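Local structure of capsid (Human calicivirus NLV/Boxer/2001/US, 4RDL) at residues Val136-Tyr141 and Gly150-Glu155; Cys113-Thr118 and Thr173-Arg178; Pro13-Asn18 and Val238-Asn243. The protein builds the norovirus capsid; its protruding (P) domain, the part described here, dimerises and binds Lewis-type histo-blood group glycans, probably for host attachment. All blocks are in the same frame, centred on the assembly; numbering follows the deposited sequence.

Interaction 1: Val136-Tyr141 and Gly150-Glu155; sequences VVIHSY and GTVKLE
E155 reaches H139 with CG beside its own backbone N, anti to the carbonyl carbon (chi1 -62°), and a bend at chi2 then lays the carboxylate flat over the imidazole. H139 turns its ring to meet it with a first torsion of the same kind. The two planes are only 12° apart, and E155 CD comes within 3.3 Å of H139 CE1. E155 CG sits over the same ring, 3.9 Å from its centroid in a CH-pi contact, while the hydroxyl of Y141 lies above the centre of the opposite face, holding the imidazole between two oxygen-bearing groups. One straight backbone bond joins the segments directly, E155 N to V137 O at 2.9 Å. Water does the rest: one molecule accepts from V137 N and donates to E155 O, and another accepts from H139 N at 2.8 Å while lying close to K153 O and E155 OE2. The apolar side is built on L154, whose CD1 lies 3.7 Å from I138 CG1 and whose CG lies 3.7 Å from V136 CG2. The strand axes here make an angle of 126°, well short of antiparallel. Strand 133-139 is flanked by strand 113-121 and strand 151-154 by strand 83-89, so the contact brings distant parts of one curled sheet together, consistent with the beta-barrel of the P2 subdomain.

Interaction 2: Cys113-Thr118 and Thr173-Arg178; sequences CDLHMT and TWVSNR. With GAL (beta-D-galactopyranose), chain C; FUC (alpha-L-fucopyranose), chain B; FUC (alpha-L-fucopyranose), chain D.
H116 and W174 meet on an antiparallel pair of strands carrying a classic beta bulge, in which T173 and W174 both face H116. The carbonyl oxygen of H116 is consequently gripped twice, by T173 N at 2.9 Å and by the longer bond from W174 N, while H116 N donates to W174 O. Further along, D114 and S176 form a hydrogen-bonded pair, each N-H answered by the other's carbonyl. At the bulge end of the pair the hydroxyls of T118 and T173 lie 2.7 Å apart and share a hydrogen bond.

The face carrying D114, H116, W174 and S176 lines much of the glycan pocket. Galactose O3 donates to D114 OD2 at 2.7 Å, and the other carboxylate oxygen, OD1, is held by the hydroxyl of Y141. Galactose O4 donates to the backbone carbonyl of N177, and T179 OG1 adds another bond to this sugar. S176 OG sits at the junction, 2.8 Å from H116 NE2, with galactose O4 and O3 also within reach and its single proton not assigned to one partner. N177 OD1 accepts from O3 of the chain B fucose at 2.6 Å. D131 of the second subunit packs on W174, bringing the dimer partner to the edge of the site.

W174 CG sits between its backbone N and carbonyl carbon (chi1 65°), which brings the indole over H116 in a face-to-face stack: the planes are 7° apart, with H116 and the W174 six-membered ring 3.6 Å apart between centroids. H116 CB completes the overlap, resting 3.5 Å from the centroid of the W174 five-membered ring.

Interaction 3: Pro13-Asn18 and Val238-Asn243; sequences PFSVPN and VSHFVN
Helix 235-244 of the P1 subdomain is lined along one flank by the extended N-terminal segment 13-18, and H240 and F241 are the helix residues that meet it. H240 points its ring across the gap because CG is anti to the backbone N (chi1 -171°). From there NE2 donates to S15 OG at 2.9 Å, the acceptor only 6° out of the imidazole plane. The carbonyl oxygen of S15 lies at the same edge, 3.2 Å from H240 CD2. One face of this ring is covered by the peptide joining V16 to P17, with P17 CD 4.1 Å from the ring centroid in a CH-pi contact. P17 CG also rests 3.7 Å from H240 CB, the pyrrolidine and the histidine side chain running antiparallel alongside each other.

F241 takes the inner side. Its edge meets S15 O, 3.4 Å from CE1, and V16 CG1 lies alongside. The ring of F14 approaches it obliquely, CZ to F241 CE1 3.5 Å, with the planes 32° apart. F14 in turn packs edge-to-face on F298 of strand 295-302, which carries the contact into the sheet. The dimer partner is close as well: N18 N is hydrogen-bonded to N243 OD1 of the second subunit. Joining the beginning of the chain to elements far along it suits the P1 subdomain, which in noroviruses is assembled from sequence on both sides of the P2 insertion.

How the interactions relate
Interactions 1 and 2 are neighbours, their centres 10 Å apart, and the backbone joins them: V136 O lies 2.8 Å from M117 N, a probable hydrogen bond between adjacent strands. D114 is shared by both, since H139 CD2 packs 3.3 Å from its OD1 while the same side chain serves the glycan in interaction 2; V137 of interaction 1 also touches a fucose. Interaction 3 lies on the opposite side of the chain's centre, its centre about 35 Å from that of interaction 1 and about 32 Å from that of interaction 2. Yet interactions 2 and 3 both touch the second subunit, so the dimer is met at the glycan end and again near the N-terminal segment.

Interaction 1: Val136-Tyr141 and Gly150-Glu155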
loop_
_atom_site.group_PDB
_atom_site.type_symbol
_atom_site.label_atom_id
_atom_site.label_comp_id
_atom_site.label_asym_id
_atom_site.label_seq_id
_atom_site.Cartn_x
_atom_site.Cartn_y
_atom_site.Cartn_z
ATOM N N VAL A 136 17.832 2.839 -9.969
ATOM C CA VAL A 136 18.242 2.162 -11.187
ATOM C C VAL A 136 17.087 2.144 -12.176
ATOM O O VAL A 136 15.923 2.208 -11.780
ATOM C CB VAL A 136 18.726 0.726 -10.878
ATOM C CG1 VAL A 136 17.569 -0.162 -10.475
ATOM C CG2 VAL A 136 19.486 0.132 -12.064
ATOM N N VAL A 137 17.417 2.093 -13.461
ATOM C CA VAL A 137 16.417 1.980 -14.510
ATOM C C VAL A 137 16.348 0.527 -14.967
ATOM O O VAL A 137 17.384 -0.126 -15.164
ATOM C CB VAL A 137 16.765 2.879 -15.711
ATOM C CG1 VAL A 137 15.730 2.723 -16.813
ATOM C CG2 VAL A 137 16.884 4.331 -15.266
ATOM N N ILE A 138 15.130 0.018 -15.112
ATOM C CA ILE A 138 14.902 -1.308 -15.674
ATOM C C ILE A 138 13.996 -1.193 -16.898
ATOM O O ILE A 138 12.865 -0.698 -16.807
ATOM C CB ILE A 138 14.257 -2.256 -14.634
ATOM C CG1 ILE A 138 15.174 -2.390 -13.405
ATOM C CG2 ILE A 138 13.959 -3.630 -15.248
ATOM C CD1 ILE A 138 14.584 -3.230 -12.295
ATOM N N HIS A 139 14.490 -1.654 -18.040
ATOM C CA HIS A 139 13.694 -1.705 -19.264
ATOM C C HIS A 139 12.733 -2.879 -19.208
ATOM O O HIS A 139 13.159 -4.017 -19.001
ATOM C CB HIS A 139 14.607 -1.901 -20.478
ATOM C CG HIS A 139 15.521 -0.748 -20.743
ATOM N ND1 HIS A 139 16.549 -0.811 -21.661
ATOM C CD2 HIS A 139 15.559 0.498 -20.219
ATOM C CE1 HIS A 139 17.179 0.350 -21.690
ATOM N NE2 HIS A 139 16.599 1.164 -20.828
ATOM N N SER A 140 11.441 -2.627 -19.415
ATOM C CA SER A 140 10.488 -3.731 -19.543
ATOM C C SER A 140 10.360 -4.135 -21.017
ATOM O O SER A 140 9.263 -4.178 -21.589
ATOM C CB SER A 140 9.129 -3.408 -18.912
ATOM O OG SER A 140 8.585 -2.216 -19.437
ATOM N N TYR A 141 11.510 -4.416 -21.622
ATOM C CA TYR A 141 11.601 -4.794 -23.028
ATOM C C TYR A 141 12.992 -5.344 -23.295
ATOM O O TYR A 141 13.866 -5.243 -22.428
ATOM C CB TYR A 141 11.279 -3.607 -23.957
ATOM C CG TYR A 141 12.074 -2.338 -23.709
ATOM C CD1 TYR A 141 13.262 -2.090 -24.394
ATOM C CD2 TYR A 141 11.626 -1.378 -22.797
ATOM C CE1 TYR A 141 13.984 -0.926 -24.179
ATOM C CE2 TYR A 141 12.344 -0.210 -22.569
ATOM C CZ TYR A 141 13.517 0.012 -23.268
ATOM O OH TYR A 141 14.232 1.165 -23.058
ATOM N N GLY A 150 13.083 -15.439 -14.241
ATOM C CA GLY A 150 13.728 -15.109 -12.984
ATOM C C GLY A 150 14.732 -13.967 -13.000
ATOM O O GLY A 150 15.331 -13.671 -11.956
ATOM N N THR A 151 14.927 -13.322 -14.152
ATOM C CA THR A 151 15.943 -12.271 -14.255
ATOM C C THR A 151 15.505 -11.056 -15.070
ATOM O O THR A 151 14.780 -11.187 -16.061
ATOM C CB THR A 151 17.279 -12.796 -14.851
ATOM O OG1 THR A 151 17.084 -13.195 -16.213
ATOM C CG2 THR A 151 17.809 -13.979 -14.046
ATOM N N VAL A 152 15.961 -9.878 -14.652
ATOM C CA VAL A 152 15.840 -8.672 -15.470
ATOM C C VAL A 152 17.168 -7.926 -15.492
ATOM O O VAL A 152 17.922 -7.938 -14.510
ATOM C CB VAL A 152 14.713 -7.721 -14.979
ATOM C CG1 VAL A 152 13.358 -8.398 -15.101
ATOM C CG2 VAL A 152 14.980 -7.253 -13.547
ATOM N N LYS A 153 17.454 -7.287 -16.617
ATOM C CA LYS A 153 18.653 -6.472 -16.741
ATOM C C LYS A 153 18.438 -5.110 -16.080
ATOM O O LYS A 153 17.358 -4.510 -16.197
ATOM C CB LYS A 153 19.041 -6.281 -18.218
ATOM C CG LYS A 153 20.178 -5.291 -18.420
ATOM C CD LYS A 153 20.552 -5.136 -19.887
ATOM C CE LYS A 153 21.682 -4.136 -20.054
ATOM N NZ LYS A 153 22.042 -3.928 -21.488
ATOM N N LEU A 154 19.472 -4.637 -15.388
ATOM C CA LEU A 154 19.518 -3.281 -14.852
ATOM C C LEU A 154 20.418 -2.423 -15.731
ATOM O O LEU A 154 21.504 -2.855 -16.110
ATOM C CB LEU A 154 20.086 -3.298 -13.433
ATOM C CG LEU A 154 19.072 -3.497 -12.294
ATOM C CD1 LEU A 154 18.043 -4.593 -12.587
ATOM C CD2 LEU A 154 19.812 -3.750 -10.982
ATOM N N GLU A 155 19.981 -1.207 -16.046
ATOM C CA GLU A 155 20.841 -0.275 -16.773
ATOM C C GLU A 155 21.983 0.168 -15.864
ATOM O O GLU A 155 21.761 0.537 -14.711
ATOM C CB GLU A 155 20.041 0.933 -17.271
ATOM C CG GLU A 155 18.948 0.545 -18.251
ATOM C CD GLU A 155 19.511 -0.199 -19.452
ATOM O OE1 GLU A 155 20.321 0.403 -20.186
ATOM O OE2 GLU A 155 19.170 -1.389 -19.640
HETATM O O HOH W 1 20.150 2.749 -14.182
HETATM O O HOH W 2 15.330 -5.513 -18.191
HETATM O O HOH W 3 17.133 -2.643 -18.322
#

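Interaction 2: Cys113-Thr118 and Thr173-Arg178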
loop_
_atom_site.group_PDB
_atom_site.type_symbol
_atom_site.label_atom_id
_atom_site.label_comp_id
_atom_site.label_asym_id
_atom_site.label_seq_id
_atom_site.Cartn_x
_atom_site.Cartn_y
_atom_site.Cartn_z
ATOM N N CYS A 113 8.567 0.004 -21.597
ATOM C CA CYS A 113 8.912 1.323 -21.095
ATOM C C CYS A 113 10.054 1.263 -20.090
ATOM O O CYS A 113 10.560 0.182 -19.772
ATOM C CB CYS A 113 7.679 2.001 -20.489
ATOM S SG CYS A 113 6.903 1.036 -19.158
ATOM N N ASP A 114 10.471 2.432 -19.620
ATOM C CA ASP A 114 11.576 2.527 -18.679
ATOM C C ASP A 114 11.035 2.676 -17.265
ATOM O O ASP A 114 10.347 3.654 -16.949
ATOM C CB ASP A 114 12.474 3.718 -19.013
ATOM C CG ASP A 114 13.294 3.511 -20.280
ATOM O OD1 ASP A 114 13.104 2.493 -20.989
ATOM O OD2 ASP A 114 14.139 4.385 -20.562
ATOM N N LEU A 115 11.325 1.682 -16.434
ATOM C CA LEU A 115 10.925 1.687 -15.035
ATOM C C LEU A 115 12.044 2.278 -14.195
ATOM O O LEU A 115 13.133 1.702 -14.097
ATOM C CB LEU A 115 10.630 0.265 -14.554
ATOM C CG LEU A 115 9.711 -0.573 -15.448
ATOM C CD1 LEU A 115 9.652 -2.006 -14.929
ATOM C CD2 LEU A 115 8.310 0.047 -15.518
ATOM N N HIS A 116 11.779 3.431 -13.597
ATOM C CA HIS A 116 12.768 4.092 -12.755
ATOM C C HIS A 116 12.513 3.679 -11.322
ATOM O O HIS A 116 11.531 4.108 -10.706
ATOM C CB HIS A 116 12.679 5.612 -12.919
ATOM C CG HIS A 116 12.924 6.065 -14.322
ATOM N ND1 HIS A 116 14.169 6.462 -14.767
ATOM C CD2 HIS A 116 12.098 6.135 -15.393
ATOM C CE1 HIS A 116 14.091 6.782 -16.047
ATOM N NE2 HIS A 116 12.848 6.582 -16.453
ATOM N N MET A 117 13.396 2.826 -10.810
ATOM C CA MET A 117 13.202 2.194 -9.512
ATOM C C MET A 117 14.061 2.846 -8.450
ATOM O O MET A 117 15.197 3.263 -8.707
ATOM C CB MET A 117 13.563 0.704 -9.574
ATOM C CG MET A 117 12.947 -0.070 -10.733
ATOM S SD MET A 117 11.151 -0.169 -10.696
ATOM C CE MET A 117 10.863 -1.243 -9.300
ATOM N N THR A 118 13.524 2.904 -7.242
ATOM C CA THR A 118 14.321 3.224 -6.074
ATOM C C THR A 118 14.475 1.923 -5.300
ATOM O O THR A 118 13.543 1.127 -5.243
ATOM C CB THR A 118 13.632 4.294 -5.225
ATOM O OG1 THR A 118 13.673 5.542 -5.927
ATOM C CG2 THR A 118 14.328 4.457 -3.881
ATOM N N THR A 173 9.384 4.249 -8.815
ATOM C CA THR A 173 9.312 5.674 -8.484
ATOM C C THR A 173 8.642 6.477 -9.592
ATOM O O THR A 173 7.774 7.317 -9.331
ATOM C CB THR A 173 10.707 6.243 -8.193
ATOM O OG1 THR A 173 11.274 5.495 -7.113
ATOM C CG2 THR A 173 10.644 7.717 -7.802
ATOM N N TRP A 174 9.049 6.224 -10.828
ATOM C CA TRP A 174 8.412 6.852 -11.973
ATOM C C TRP A 174 8.674 6.036 -13.242
ATOM O O TRP A 174 9.473 5.088 -13.230
ATOM C CB TRP A 174 8.825 8.331 -12.120
ATOM C CG TRP A 174 10.285 8.595 -12.419
ATOM C CD1 TRP A 174 11.343 8.472 -11.559
ATOM C CD2 TRP A 174 10.824 9.080 -13.654
ATOM N NE1 TRP A 174 12.514 8.824 -12.198
ATOM C CE2 TRP A 174 12.221 9.212 -13.483
ATOM C CE3 TRP A 174 10.262 9.414 -14.894
ATOM C CZ2 TRP A 174 13.064 9.659 -14.502
ATOM C CZ3 TRP A 174 11.099 9.869 -15.900
ATOM C CH2 TRP A 174 12.487 9.978 -15.701
ATOM N N VAL A 175 7.974 6.389 -14.318
ATOM C CA VAL A 175 8.022 5.661 -15.574
ATOM C C VAL A 175 8.196 6.656 -16.713
ATOM O O VAL A 175 7.612 7.743 -16.685
ATOM C CB VAL A 175 6.714 4.851 -15.799
ATOM C CG1 VAL A 175 6.736 4.138 -17.151
ATOM C CG2 VAL A 175 6.492 3.858 -14.661
ATOM N N SER A 176 9.011 6.294 -17.693
ATOM C CA SER A 176 9.102 7.078 -18.919
ATOM C C SER A 176 9.067 6.173 -20.150
ATOM O O SER A 176 9.196 4.945 -20.041
ATOM C CB SER A 176 10.366 7.943 -18.928
ATOM O OG SER A 176 11.519 7.128 -18.887
ATOM N N ASN A 177 8.881 6.776 -21.320
ATOM C CA ASN A 177 8.828 5.999 -22.552
ATOM C C ASN A 177 10.181 5.432 -22.953
ATOM O O ASN A 177 11.238 5.991 -22.639
ATOM C CB ASN A 177 8.265 6.837 -23.701
ATOM C CG ASN A 177 9.193 7.969 -24.103
ATOM O OD1 ASN A 177 9.384 8.919 -23.348
ATOM N ND2 ASN A 177 9.757 7.882 -25.308
ATOM N N ARG A 178 10.134 4.302 -23.644
ATOM C CA ARG A 178 11.292 3.769 -24.344
ATOM C C ARG A 178 11.608 4.685 -25.515
ATOM O O ARG A 178 10.702 5.121 -26.224
ATOM C CB ARG A 178 10.950 2.373 -24.862
ATOM C CG ARG A 178 11.952 1.779 -25.808
ATOM C CD ARG A 178 11.439 0.458 -26.336
ATOM N NE ARG A 178 12.443 -0.190 -27.167
ATOM C CZ ARG A 178 12.334 -1.417 -27.658
ATOM N NH1 ARG A 178 11.252 -2.139 -27.402
ATOM N NH2 ARG A 178 13.311 -1.919 -28.403
HETATM C C1 GAL C . 15.378 9.889 -21.412
HETATM C C2 GAL C . 15.020 9.034 -20.216
HETATM C C3 GAL C . 14.809 7.614 -20.593
HETATM C C4 GAL C . 13.878 7.475 -21.659
HETATM C C5 GAL C . 14.324 8.292 -22.828
HETATM C C6 GAL C . 13.422 8.257 -23.978
HETATM O O2 GAL C . 16.066 9.142 -19.255
HETATM O O3 GAL C . 14.411 6.856 -19.433
HETATM O O4 GAL C . 12.546 7.893 -21.215
HETATM O O5 GAL C . 14.473 9.720 -22.435
HETATM O O6 GAL C . 13.859 8.868 -25.099
HETATM C C1 FUC B . 12.714 13.489 -22.224
HETATM C C2 FUC B . 11.498 13.174 -23.054
HETATM C C3 FUC B . 11.166 11.743 -22.936
HETATM C C4 FUC B . 10.965 11.345 -21.572
HETATM C C5 FUC B . 12.118 11.711 -20.713
HETATM C C6 FUC B . 11.831 11.476 -19.318
HETATM O O2 FUC B . 11.739 13.521 -24.412
HETATM O O3 FUC B . 10.007 11.435 -23.746
HETATM O O4 FUC B . 9.771 11.958 -21.036
HETATM O O5 FUC B . 12.509 13.149 -20.884
HETATM C C1 FUC D . 15.579 9.479 -18.002
HETATM C C2 FUC D . 16.630 9.263 -16.996
HETATM C C3 FUC D . 17.770 10.179 -17.222
HETATM C C4 FUC D . 17.361 11.608 -17.250
HETATM C C5 FUC D . 16.203 11.849 -18.201
HETATM C C6 FUC D . 15.701 13.240 -18.130
HETATM O O2 FUC D . 17.066 7.935 -17.066
HETATM O O3 FUC D . 18.764 9.969 -16.270
HETATM O O4 FUC D . 16.998 12.015 -15.975
HETATM O O5 FUC D . 15.129 10.926 -17.987
#

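Interaction 3: Pro13-Asn18 and Val238-Asn243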
loop_
_atom_site.group_PDB
_atom_site.type_symbol
_atom_site.label_atom_id
_atom_site.label_comp_id
_atom_site.label_asym_id
_atom_site.label_seq_id
_atom_site.Cartn_x
_atom_site.Cartn_y
_atom_site.Cartn_z
ATOM N N PRO A 13 -23.025 -14.342 1.150
ATOM C CA PRO A 13 -23.474 -13.290 0.234
ATOM C C PRO A 13 -22.313 -12.458 -0.302
ATOM O O PRO A 13 -21.409 -12.081 0.449
ATOM C CB PRO A 13 -24.373 -12.415 1.115
ATOM C CG PRO A 13 -24.768 -13.286 2.250
ATOM C CD PRO A 13 -23.592 -14.173 2.498
ATOM N N PHE A 14 -22.350 -12.182 -1.599
ATOM C CA PHE A 14 -21.372 -11.311 -2.235
ATOM C C PHE A 14 -21.529 -9.881 -1.727
ATOM O O PHE A 14 -22.617 -9.464 -1.335
ATOM C CB PHE A 14 -21.550 -11.358 -3.757
ATOM C CG PHE A 14 -20.577 -10.501 -4.507
ATOM C CD1 PHE A 14 -19.259 -10.898 -4.662
ATOM C CD2 PHE A 14 -20.981 -9.294 -5.057
ATOM C CE1 PHE A 14 -18.357 -10.100 -5.350
ATOM C CE2 PHE A 14 -20.087 -8.496 -5.746
ATOM C CZ PHE A 14 -18.773 -8.899 -5.893
ATOM N N SER A 15 -20.432 -9.136 -1.726
ATOM C CA SER A 15 -20.452 -7.727 -1.357
ATOM C C SER A 15 -19.203 -7.070 -1.910
ATOM O O SER A 15 -18.253 -7.752 -2.303
ATOM C CB SER A 15 -20.496 -7.558 0.164
ATOM O OG SER A 15 -19.298 -8.048 0.752
ATOM N N VAL A 16 -19.219 -5.743 -1.971
ATOM C CA VAL A 16 -18.014 -4.988 -2.306
ATOM C C VAL A 16 -17.679 -4.079 -1.128
ATOM O O VAL A 16 -18.530 -3.845 -0.268
ATOM C CB VAL A 16 -18.187 -4.173 -3.605
ATOM C CG1 VAL A 16 -18.504 -5.101 -4.774
ATOM C CG2 VAL A 16 -19.261 -3.098 -3.449
ATOM N N PRO A 17 -16.440 -3.568 -1.068
ATOM C CA PRO A 17 -16.097 -2.721 0.074
ATOM C C PRO A 17 -17.028 -1.524 0.245
ATOM O O PRO A 17 -17.450 -0.887 -0.727
ATOM C CB PRO A 17 -14.679 -2.245 -0.254
ATOM C CG PRO A 17 -14.120 -3.317 -1.126
ATOM C CD PRO A 17 -15.287 -3.787 -1.960
ATOM N N ASN A 18 -17.337 -1.263 1.509
ATOM C CA ASN A 18 -18.070 -0.105 1.981
ATOM C C ASN A 18 -17.056 0.968 2.370
ATOM O O ASN A 18 -16.985 1.394 3.530
ATOM C CB ASN A 18 -18.880 -0.517 3.210
ATOM C CG ASN A 18 -19.698 0.606 3.778
ATOM O OD1 ASN A 18 -20.231 1.433 3.042
ATOM N ND2 ASN A 18 -19.813 0.639 5.103
ATOM N N VAL A 238 -9.854 -6.139 -4.494
ATOM C CA VAL A 238 -9.157 -7.415 -4.643
ATOM C C VAL A 238 -9.064 -8.143 -3.299
ATOM O O VAL A 238 -9.450 -9.314 -3.182
ATOM C CB VAL A 238 -7.737 -7.240 -5.246
ATOM C CG1 VAL A 238 -7.016 -8.586 -5.307
ATOM C CG2 VAL A 238 -7.814 -6.596 -6.624
ATOM N N SER A 239 -8.547 -7.463 -2.277
ATOM C CA SER A 239 -8.396 -8.114 -0.976
ATOM C C SER A 239 -9.759 -8.478 -0.393
ATOM O O SER A 239 -9.897 -9.492 0.288
ATOM C CB SER A 239 -7.583 -7.259 -0.002
ATOM O OG SER A 239 -8.089 -5.945 0.092
ATOM N N HIS A 240 -10.768 -7.661 -0.682
ATOM C CA HIS A 240 -12.119 -7.949 -0.220
ATOM C C HIS A 240 -12.606 -9.283 -0.784
ATOM O O HIS A 240 -13.104 -10.132 -0.044
ATOM C CB HIS A 240 -13.072 -6.822 -0.610
ATOM C CG HIS A 240 -14.427 -6.938 0.012
ATOM N ND1 HIS A 240 -14.667 -6.625 1.334
ATOM C CD2 HIS A 240 -15.620 -7.325 -0.505
ATOM C CE1 HIS A 240 -15.947 -6.812 1.602
ATOM N NE2 HIS A 240 -16.547 -7.238 0.503
ATOM N N PHE A 241 -12.468 -9.470 -2.095
ATOM C CA PHE A 241 -12.947 -10.702 -2.720
ATOM C C PHE A 241 -12.136 -11.911 -2.245
ATOM O O PHE A 241 -12.682 -12.991 -2.051
ATOM C CB PHE A 241 -12.922 -10.585 -4.249
ATOM C CG PHE A 241 -13.782 -9.469 -4.790
ATOM C CD1 PHE A 241 -14.892 -9.018 -4.086
ATOM C CD2 PHE A 241 -13.477 -8.872 -6.004
ATOM C CE1 PHE A 241 -15.677 -7.988 -4.581
ATOM C CE2 PHE A 241 -14.258 -7.843 -6.504
ATOM C CZ PHE A 241 -15.365 -7.405 -5.794
ATOM N N VAL A 242 -10.833 -11.734 -2.049
ATOM C CA VAL A 242 -10.007 -12.825 -1.544
ATOM C C VAL A 242 -10.469 -13.216 -0.142
ATOM O O VAL A 242 -10.595 -14.403 0.190
ATOM C CB VAL A 242 -8.511 -12.452 -1.528
ATOM C CG1 VAL A 242 -7.705 -13.512 -0.769
ATOM C CG2 VAL A 242 -7.998 -12.312 -2.949
ATOM N N ASN A 243 -10.737 -12.207 0.677
ATOM C CA ASN A 243 -11.227 -12.434 2.028
ATOM C C ASN A 243 -12.571 -13.168 2.070
ATOM O O ASN A 243 -12.760 -14.107 2.844
ATOM C CB ASN A 243 -11.367 -11.099 2.753
ATOM C CG ASN A 243 -11.512 -11.265 4.238
ATOM O OD1 ASN A 243 -10.524 -11.447 4.941
ATOM N ND2 ASN A 243 -12.744 -11.220 4.726
#